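Local coordinates for protein putative regulator (Escherichia coli O6, PDB 3HFI) that is of unknown function but probably regulates transcription, its UTRA domain being of the kind that senses small-molecule effectors in GntR-type repressors, at residues P48-L53 with R72-L77; Y54-R59 with A66-N71; S108-R113 with P130-E135. All coordinates share one frame; numbering follows the deposited sequence.

Contact 1: P48-L53 with R72-L77; sequences PGQDIL and RINIEL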
# COMPACT_ATOMS: atom_id res chain seq x y z
N PRO A 48 -15.70 14.27 -16.28
CA PRO A 48 -16.89 13.59 -15.81
C PRO A 48 -17.65 13.02 -16.99
O PRO A 48 -17.85 13.68 -18.04
CB PRO A 48 -17.72 14.72 -15.21
CG PRO A 48 -16.60 15.76 -14.67
CD PRO A 48 -15.48 15.61 -15.67
N GLY A 49 -18.11 11.78 -16.81
CA GLY A 49 -18.87 11.08 -17.86
C GLY A 49 -18.05 10.19 -18.81
O GLY A 49 -18.61 9.37 -19.60
N GLN A 50 -16.74 10.34 -18.76
CA GLN A 50 -15.89 9.54 -19.60
C GLN A 50 -15.97 8.08 -19.18
O GLN A 50 -15.90 7.81 -18.02
CB GLN A 50 -14.46 9.98 -19.44
CG GLN A 50 -13.58 9.32 -20.43
CD GLN A 50 -12.28 9.99 -20.53
OE1 GLN A 50 -12.20 11.09 -21.06
NE2 GLN A 50 -11.22 9.34 -20.04
N ASP A 51 -16.10 7.17 -20.14
CA ASP A 51 -16.21 5.75 -19.81
C ASP A 51 -14.97 5.23 -19.13
O ASP A 51 -13.83 5.58 -19.46
CB ASP A 51 -16.53 4.94 -21.06
CG ASP A 51 -17.99 4.97 -21.43
OD1 ASP A 51 -18.84 5.38 -20.62
OD2 ASP A 51 -18.32 4.49 -22.52
N ILE A 52 -15.17 4.52 -18.03
CA ILE A 52 -14.10 3.84 -17.35
C ILE A 52 -14.50 2.40 -17.20
O ILE A 52 -15.71 2.05 -17.36
CB ILE A 52 -13.74 4.51 -16.00
CG1 ILE A 52 -14.96 4.59 -15.01
CG2 ILE A 52 -13.09 5.89 -16.24
CD1 ILE A 52 -15.25 3.30 -14.21
N LEU A 53 -13.53 1.54 -16.92
CA LEU A 53 -13.79 0.12 -16.60
C LEU A 53 -13.92 -0.11 -15.07
O LEU A 53 -13.04 0.27 -14.29
CB LEU A 53 -12.65 -0.76 -17.16
CG LEU A 53 -12.70 -2.28 -16.89
CD1 LEU A 53 -13.96 -2.83 -17.53
CD2 LEU A 53 -11.42 -2.95 -17.44
N ARG A 72 -11.53 1.07 -10.58
CA ARG A 72 -12.02 1.88 -11.66
C ARG A 72 -10.80 2.41 -12.41
O ARG A 72 -9.96 3.12 -11.86
CB ARG A 72 -12.84 3.01 -11.09
CG ARG A 72 -14.26 2.58 -10.71
CD ARG A 72 -14.98 3.60 -9.96
NE ARG A 72 -16.38 3.24 -9.69
CZ ARG A 72 -16.81 2.73 -8.54
NH1 ARG A 72 -15.96 2.45 -7.58
NH2 ARG A 72 -18.07 2.44 -8.36
N ILE A 73 -10.75 2.07 -13.69
CA ILE A 73 -9.56 2.17 -14.55
C ILE A 73 -9.81 3.10 -15.74
O ILE A 73 -10.82 2.93 -16.45
CB ILE A 73 -9.16 0.77 -15.08
CG1 ILE A 73 -8.84 -0.16 -13.89
CG2 ILE A 73 -7.94 0.92 -15.94
CD1 ILE A 73 -9.43 -1.57 -14.02
N ASN A 74 -8.91 4.07 -15.95
CA ASN A 74 -8.95 4.92 -17.13
C ASN A 74 -8.48 4.09 -18.33
O ASN A 74 -7.29 3.88 -18.53
CB ASN A 74 -8.03 6.12 -16.94
CG ASN A 74 -8.06 7.04 -18.11
OD1 ASN A 74 -8.78 6.81 -19.08
ND2 ASN A 74 -7.32 8.12 -18.02
N ILE A 75 -9.41 3.65 -19.13
CA ILE A 75 -9.12 2.75 -20.24
C ILE A 75 -8.42 3.43 -21.42
O ILE A 75 -7.73 2.77 -22.21
CB ILE A 75 -10.39 1.98 -20.67
CG1 ILE A 75 -11.53 2.89 -21.09
CG2 ILE A 75 -10.95 1.17 -19.54
CD1 ILE A 75 -12.90 2.15 -20.90
N GLU A 76 -8.51 4.76 -21.51
CA GLU A 76 -7.80 5.51 -22.57
C GLU A 76 -6.30 5.30 -22.52
O GLU A 76 -5.63 5.38 -23.54
CB GLU A 76 -8.09 6.99 -22.47
CG GLU A 76 -9.59 7.35 -22.22
CD GLU A 76 -10.56 6.64 -23.16
OE1 GLU A 76 -10.23 6.50 -24.38
OE2 GLU A 76 -11.67 6.24 -22.69
N LEU A 77 -5.77 4.99 -21.35
CA LEU A 77 -4.34 4.81 -21.16
C LEU A 77 -3.86 3.38 -21.42
O LEU A 77 -2.65 3.17 -21.53
CB LEU A 77 -3.99 5.20 -19.70
CG LEU A 77 -4.16 6.70 -19.41
CD1 LEU A 77 -3.92 7.07 -17.89
CD2 LEU A 77 -3.14 7.46 -20.41

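Contact 2: Y54-R59 with A66-N71; sequences YLERLR and AMLIEN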
# COMPACT_ATOMS: atom_id res chain seq x y z
N TYR A 54 -15.03 -0.69 -14.63
CA TYR A 54 -15.24 -0.99 -13.25
C TYR A 54 -15.01 -2.51 -13.12
O TYR A 54 -15.50 -3.25 -13.92
CB TYR A 54 -16.66 -0.68 -12.86
CG TYR A 54 -17.08 -1.27 -11.53
CD1 TYR A 54 -16.92 -0.55 -10.35
CD2 TYR A 54 -17.67 -2.52 -11.46
CE1 TYR A 54 -17.33 -1.06 -9.13
CE2 TYR A 54 -18.09 -3.05 -10.22
CZ TYR A 54 -17.91 -2.30 -9.06
OH TYR A 54 -18.26 -2.82 -7.82
N LEU A 55 -14.20 -2.93 -12.14
CA LEU A 55 -13.95 -4.34 -11.87
C LEU A 55 -14.20 -4.59 -10.41
O LEU A 55 -13.65 -3.88 -9.56
CB LEU A 55 -12.49 -4.64 -12.13
CG LEU A 55 -11.92 -5.52 -13.16
CD1 LEU A 55 -12.60 -5.35 -14.55
CD2 LEU A 55 -10.39 -5.28 -13.16
N GLU A 56 -14.99 -5.60 -10.10
CA GLU A 56 -15.15 -6.03 -8.72
C GLU A 56 -14.50 -7.39 -8.54
O GLU A 56 -14.84 -8.35 -9.28
CB GLU A 56 -16.65 -6.11 -8.39
CG GLU A 56 -17.00 -6.24 -6.93
CD GLU A 56 -18.56 -6.20 -6.73
OE1 GLU A 56 -19.33 -6.73 -7.57
OE2 GLU A 56 -19.01 -5.63 -5.71
N ARG A 57 -13.61 -7.47 -7.57
CA ARG A 57 -12.74 -8.64 -7.36
C ARG A 57 -12.74 -9.03 -5.90
O ARG A 57 -12.71 -8.16 -5.02
CB ARG A 57 -11.32 -8.29 -7.81
CG ARG A 57 -11.23 -8.22 -9.33
CD ARG A 57 -10.20 -7.25 -9.75
NE ARG A 57 -8.90 -7.82 -9.53
CZ ARG A 57 -7.91 -7.27 -8.83
NH1 ARG A 57 -7.98 -6.08 -8.23
NH2 ARG A 57 -6.79 -7.95 -8.73
N LEU A 58 -12.81 -10.33 -5.65
CA LEU A 58 -12.88 -10.84 -4.30
C LEU A 58 -11.59 -11.60 -4.08
O LEU A 58 -11.26 -12.51 -4.84
CB LEU A 58 -14.11 -11.75 -4.09
CG LEU A 58 -14.35 -12.27 -2.67
CD1 LEU A 58 -14.88 -11.19 -1.75
CD2 LEU A 58 -15.31 -13.44 -2.69
N ARG A 59 -10.84 -11.16 -3.10
CA ARG A 59 -9.55 -11.76 -2.85
C ARG A 59 -9.68 -12.62 -1.64
O ARG A 59 -10.13 -12.13 -0.61
CB ARG A 59 -8.51 -10.72 -2.57
CG ARG A 59 -7.30 -11.31 -1.90
CD ARG A 59 -6.10 -10.45 -2.18
NE ARG A 59 -5.97 -10.33 -3.63
CZ ARG A 59 -5.38 -9.32 -4.26
NH1 ARG A 59 -4.84 -8.31 -3.58
NH2 ARG A 59 -5.33 -9.32 -5.58
N ALA A 66 -10.55 -12.52 2.14
CA ALA A 66 -9.80 -11.41 2.74
C ALA A 66 -10.48 -10.07 2.45
O ALA A 66 -10.88 -9.37 3.38
CB ALA A 66 -8.35 -11.40 2.23
N MET A 67 -10.62 -9.71 1.17
CA MET A 67 -11.08 -8.39 0.85
C MET A 67 -11.85 -8.33 -0.45
O MET A 67 -11.69 -9.18 -1.33
CB MET A 67 -9.88 -7.45 0.76
CG MET A 67 -8.87 -7.84 -0.28
SD MET A 67 -7.25 -7.00 -0.08
CE MET A 67 -6.44 -8.21 0.94
N LEU A 68 -12.70 -7.31 -0.54
CA LEU A 68 -13.45 -6.98 -1.75
C LEU A 68 -12.85 -5.72 -2.36
O LEU A 68 -12.68 -4.72 -1.68
CB LEU A 68 -14.93 -6.82 -1.39
CG LEU A 68 -15.93 -6.49 -2.49
CD1 LEU A 68 -16.14 -7.66 -3.45
CD2 LEU A 68 -17.19 -6.13 -1.75
N ILE A 69 -12.48 -5.79 -3.64
CA ILE A 69 -11.81 -4.73 -4.34
C ILE A 69 -12.67 -4.27 -5.49
O ILE A 69 -13.11 -5.10 -6.30
CB ILE A 69 -10.45 -5.19 -4.89
CG1 ILE A 69 -9.65 -5.92 -3.79
CG2 ILE A 69 -9.70 -3.96 -5.49
CD1 ILE A 69 -8.31 -6.50 -4.25
N GLU A 70 -12.91 -2.97 -5.57
CA GLU A 70 -13.60 -2.33 -6.71
C GLU A 70 -12.62 -1.39 -7.37
O GLU A 70 -12.24 -0.36 -6.79
CB GLU A 70 -14.77 -1.55 -6.18
CG GLU A 70 -15.73 -2.43 -5.52
CD GLU A 70 -16.92 -1.66 -5.05
OE1 GLU A 70 -16.86 -1.10 -3.92
OE2 GLU A 70 -17.92 -1.64 -5.82
N ASN A 71 -12.13 -1.77 -8.54
CA ASN A 71 -11.20 -0.99 -9.29
C ASN A 71 -11.94 -0.16 -10.36
O ASN A 71 -12.86 -0.67 -11.01
CB ASN A 71 -10.18 -1.91 -10.01
CG ASN A 71 -9.45 -2.82 -9.09
OD1 ASN A 71 -9.58 -4.05 -9.16
ND2 ASN A 71 -8.61 -2.24 -8.25

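Contact 3: S108-R113 with P130-E135; sequences SRYAAR and PVLHLE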
# COMPACT_ATOMS: atom_id res chain seq x y z
N SER A 108 -3.12 6.19 -0.49
CA SER A 108 -4.27 5.56 0.08
C SER A 108 -4.78 6.40 1.22
O SER A 108 -4.02 7.04 1.92
CB SER A 108 -3.88 4.19 0.64
OG SER A 108 -3.25 3.40 -0.32
N ARG A 109 -6.07 6.24 1.49
CA ARG A 109 -6.76 6.92 2.55
C ARG A 109 -7.61 5.89 3.24
O ARG A 109 -8.27 5.13 2.57
CB ARG A 109 -7.63 7.98 1.93
CG ARG A 109 -8.32 8.88 2.88
CD ARG A 109 -8.96 9.94 2.00
NE ARG A 109 -9.81 10.89 2.71
CZ ARG A 109 -10.66 11.73 2.09
NH1 ARG A 109 -10.78 11.71 0.74
NH2 ARG A 109 -11.41 12.59 2.81
N TYR A 110 -7.48 5.78 4.54
CA TYR A 110 -8.09 4.72 5.27
C TYR A 110 -9.24 5.28 6.15
O TYR A 110 -9.07 6.29 6.82
CB TYR A 110 -7.06 4.02 6.18
CG TYR A 110 -5.80 3.54 5.47
CD1 TYR A 110 -5.69 2.24 4.98
CD2 TYR A 110 -4.72 4.39 5.29
CE1 TYR A 110 -4.51 1.81 4.31
CE2 TYR A 110 -3.54 3.96 4.65
CZ TYR A 110 -3.45 2.69 4.14
OH TYR A 110 -2.28 2.31 3.51
N ALA A 111 -10.36 4.57 6.19
CA ALA A 111 -11.57 5.02 6.91
C ALA A 111 -12.36 3.82 7.45
O ALA A 111 -12.34 2.76 6.85
CB ALA A 111 -12.44 5.85 5.96
N ALA A 112 -13.07 4.01 8.56
CA ALA A 112 -14.02 2.99 9.07
C ALA A 112 -15.32 3.12 8.33
O ALA A 112 -15.83 4.22 8.19
CB ALA A 112 -14.26 3.15 10.55
N ARG A 113 -15.85 2.01 7.83
CA ARG A 113 -17.22 1.99 7.29
C ARG A 113 -18.05 0.82 7.87
O ARG A 113 -17.52 -0.09 8.51
CB ARG A 113 -17.19 1.92 5.77
CG ARG A 113 -16.35 3.04 5.10
CD ARG A 113 -17.14 4.30 4.88
NE ARG A 113 -18.33 4.03 4.08
CZ ARG A 113 -18.42 4.14 2.74
NH1 ARG A 113 -17.38 4.56 2.01
NH2 ARG A 113 -19.58 3.86 2.14
N PRO A 130 -18.70 -3.19 10.92
CA PRO A 130 -17.67 -2.23 10.53
C PRO A 130 -16.46 -2.91 9.84
O PRO A 130 -15.95 -3.94 10.33
CB PRO A 130 -17.25 -1.59 11.86
CG PRO A 130 -17.55 -2.62 12.89
CD PRO A 130 -18.81 -3.30 12.39
N VAL A 131 -16.01 -2.33 8.74
CA VAL A 131 -14.85 -2.85 8.04
C VAL A 131 -13.88 -1.70 7.82
O VAL A 131 -14.26 -0.53 7.93
CB VAL A 131 -15.26 -3.48 6.72
CG1 VAL A 131 -16.17 -4.65 7.00
CG2 VAL A 131 -15.96 -2.47 5.84
N LEU A 132 -12.62 -2.04 7.53
CA LEU A 132 -11.68 -1.02 7.10
C LEU A 132 -11.94 -0.75 5.63
O LEU A 132 -11.97 -1.65 4.79
CB LEU A 132 -10.22 -1.43 7.34
CG LEU A 132 -9.20 -0.37 6.86
CD1 LEU A 132 -9.07 0.78 7.90
CD2 LEU A 132 -7.84 -0.99 6.58
N HIS A 133 -12.13 0.52 5.34
CA HIS A 133 -12.30 0.94 3.97
C HIS A 133 -11.05 1.72 3.55
O HIS A 133 -10.60 2.62 4.25
CB HIS A 133 -13.53 1.80 3.82
CG HIS A 133 -13.68 2.41 2.48
ND1 HIS A 133 -13.92 1.64 1.35
CD2 HIS A 133 -13.70 3.69 2.07
CE1 HIS A 133 -14.03 2.43 0.30
NE2 HIS A 133 -13.91 3.68 0.71
N LEU A 134 -10.52 1.38 2.39
CA LEU A 134 -9.41 2.07 1.79
C LEU A 134 -9.82 2.63 0.44
O LEU A 134 -10.50 1.94 -0.33
CB LEU A 134 -8.33 1.06 1.62
CG LEU A 134 -7.00 1.40 1.06
CD1 LEU A 134 -6.13 1.00 2.23
CD2 LEU A 134 -6.70 0.56 -0.16
N GLU A 135 -9.48 3.90 0.18
CA GLU A 135 -9.49 4.42 -1.21
C GLU A 135 -8.05 4.54 -1.63
O GLU A 135 -7.27 5.13 -0.92
CB GLU A 135 -10.07 5.82 -1.32
CG GLU A 135 -11.51 5.98 -1.04
CD GLU A 135 -11.95 7.46 -1.18
OE1 GLU A 135 -11.18 8.36 -0.82
OE2 GLU A 135 -13.02 7.73 -1.65

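Contact 1: P48-L53 with R72-L77
Q50 is the first residue of 48-53 to reach the other segment. Its CG lies anti to the backbone N (chi1 -172°), and the chain runs on extended, which carries the amide across to the turn at 74-76. There Q50 NE2 rests against CG of E76 at 3.4 Å. The Q50 amide and the E76 carboxylate arrive from opposite directions, their planes steeply inclined to each other. N74 OD1 also lies near NE2, but it is engaged in its own segment. It accepts from the backbone N of E76 in an Asx turn, with the donor well above the carbonyl plane. The turn opens the 3-10 segment 75-77.

D51 takes part mainly through its carbonyl. CD1 of I75 packs against D51 O at 3.8 Å.

CB of I52 rests against I73 O. I52 CD1 reaches CG of R72, 3.7 Å away, on the side where helix 38-44 covers the sheet through L44 and V40. The arginine chain is extended from CG to NE, and NE makes a salt bridge with E34 on strand 26-35.

At L53 the two strands of the 51-60/65-73 beta hairpin pair through their backbones. L53 and I73 form an antiparallel hydrogen-bonded pair, L53 N giving to I73 O at 3.1 Å and I73 N giving to L53 O at 3.0 Å. The L53 carbonyl also receives a CA-H...O contact from R72. The L53 and I73 side chains lie side by side, with CD2 of L53 and CD1 of I73 4.2 Å apart. CB of L53 meets CG2 of I75 more closely, at 3.5 Å, and I81 touches both L53 and I75.

Contact 2: Y54-R59 with A66-N71
Backbone hydrogen bonds join Y54-R59 to A66-N71 along their length. L55 pairs with N71, R57 with I69 and R59 with M67, each by two bonds. The straightest runs from R59 N to M67 O, 2.8 Å long with 174° at the hydrogen. CA-H...O contacts fill in between them, such as E56 CA to I69 O.

R59 O takes a second donor, A66 N, at 2.8 Å. A66 and M67 thus both face R59, a classic beta bulge near the turn of this beta hairpin.

Polar side chains also meet. R57 bends at chi3 (75°), which swings R57 NH1 back to N71 OD1 at 2.7 Å. The donor meets a lone pair in the amide plane, while the oxygen is tilted from the guanidinium plane. N71 ND2 is held by E147. The Y54 hydroxyl is hydrogen-bonded to E70 OE2 in the model, but its very short length is doubtful. E70 OE1 is taken by R119 and W152. E56 OE2 lies 4.1 Å from E70 OE2, a likely unfavourable pairing that R119 may ease.

Among apolar contacts, CD1 of L58 meets CD1 of L68 at 4.1 Å, covered by L123 of helix 117-123. R59 runs beside M67, with R59 CB 3.7 Å from M67 CG. The I69 CD1 methyl sits over one face of the R59 guanidinium, offset toward the rim.

Contact 3: S108-R113 with P130-E135
R113 and H133 give up the most surface to this contact, and their side chains run side by side in the same direction. CG of R113 presses on CB of H133 at 3.3 Å. The arginine chain then bends at both chi2 (-86°) and chi3 (-57°), and this fold brings NH1 back over one face of the imidazole. R113 NH1 stands 3.8 Å from H133 CD2, offset toward the rim of the ring. The guanidinium and imidazole planes are steeply inclined, so the two groups are not stacked flat. The H133 ring also meets the ring of W152 on the neighbouring strand 144-153.

The backbone holds this pair in place. H133 N gives to A111 O at 2.7 Å, and A111 N gives to H133 O at 2.8 Å. R113 pairs likewise with V131, and its N points at V131 O almost straight, at 176°. R113 O also receives a CA-H...O contact from P130.

E135 is the next most covered. It lies alongside R109, which it meets by two backbone bonds. E135 OE1 makes a long salt bridge to R109 NH1, at 3.7 Å. The other oxygen, OE2, is hydrogen-bonded to Y39 OH, so Y39 is the firmer partner of the carboxylate.

On the face carrying Y110, L132 and L134, CB of Y110 touches CD1 of L132 at 4.2 Å. Y110 OH makes a weak hydrogen bond to S106 OG of the second subunit.

S108 and R109 also pair antiparallel with a strand of that subunit. Strand 105-114 is outermost within its own chain, but the second subunit's strand continues the sheet past it. The arrangement is an antiparallel beta sheet running on across a subunit interface.

In the fold
All three contacts lie on one antiparallel sheet. Contacts 1 and 2 hold the same two strands, 51-60 and 65-73, with contact 2 nested inside the loop closed by contact 1. They touch where I73 CD1 meets L55 CD2. Contact 2 is the buried one, about 6 Å from the chain centre by centres, and polar side chains are enclosed there and bonded. Contact 1 is partly buried. It has just one paired rung, and its side-chain contacts across the segments are mostly aliphatic. Contact 3, across the chain centre from contact 1, joins strands 105-114 and 130-139. Its charged groups are looser and more exposed, and it alone adjoins the intersubunit strand pairing.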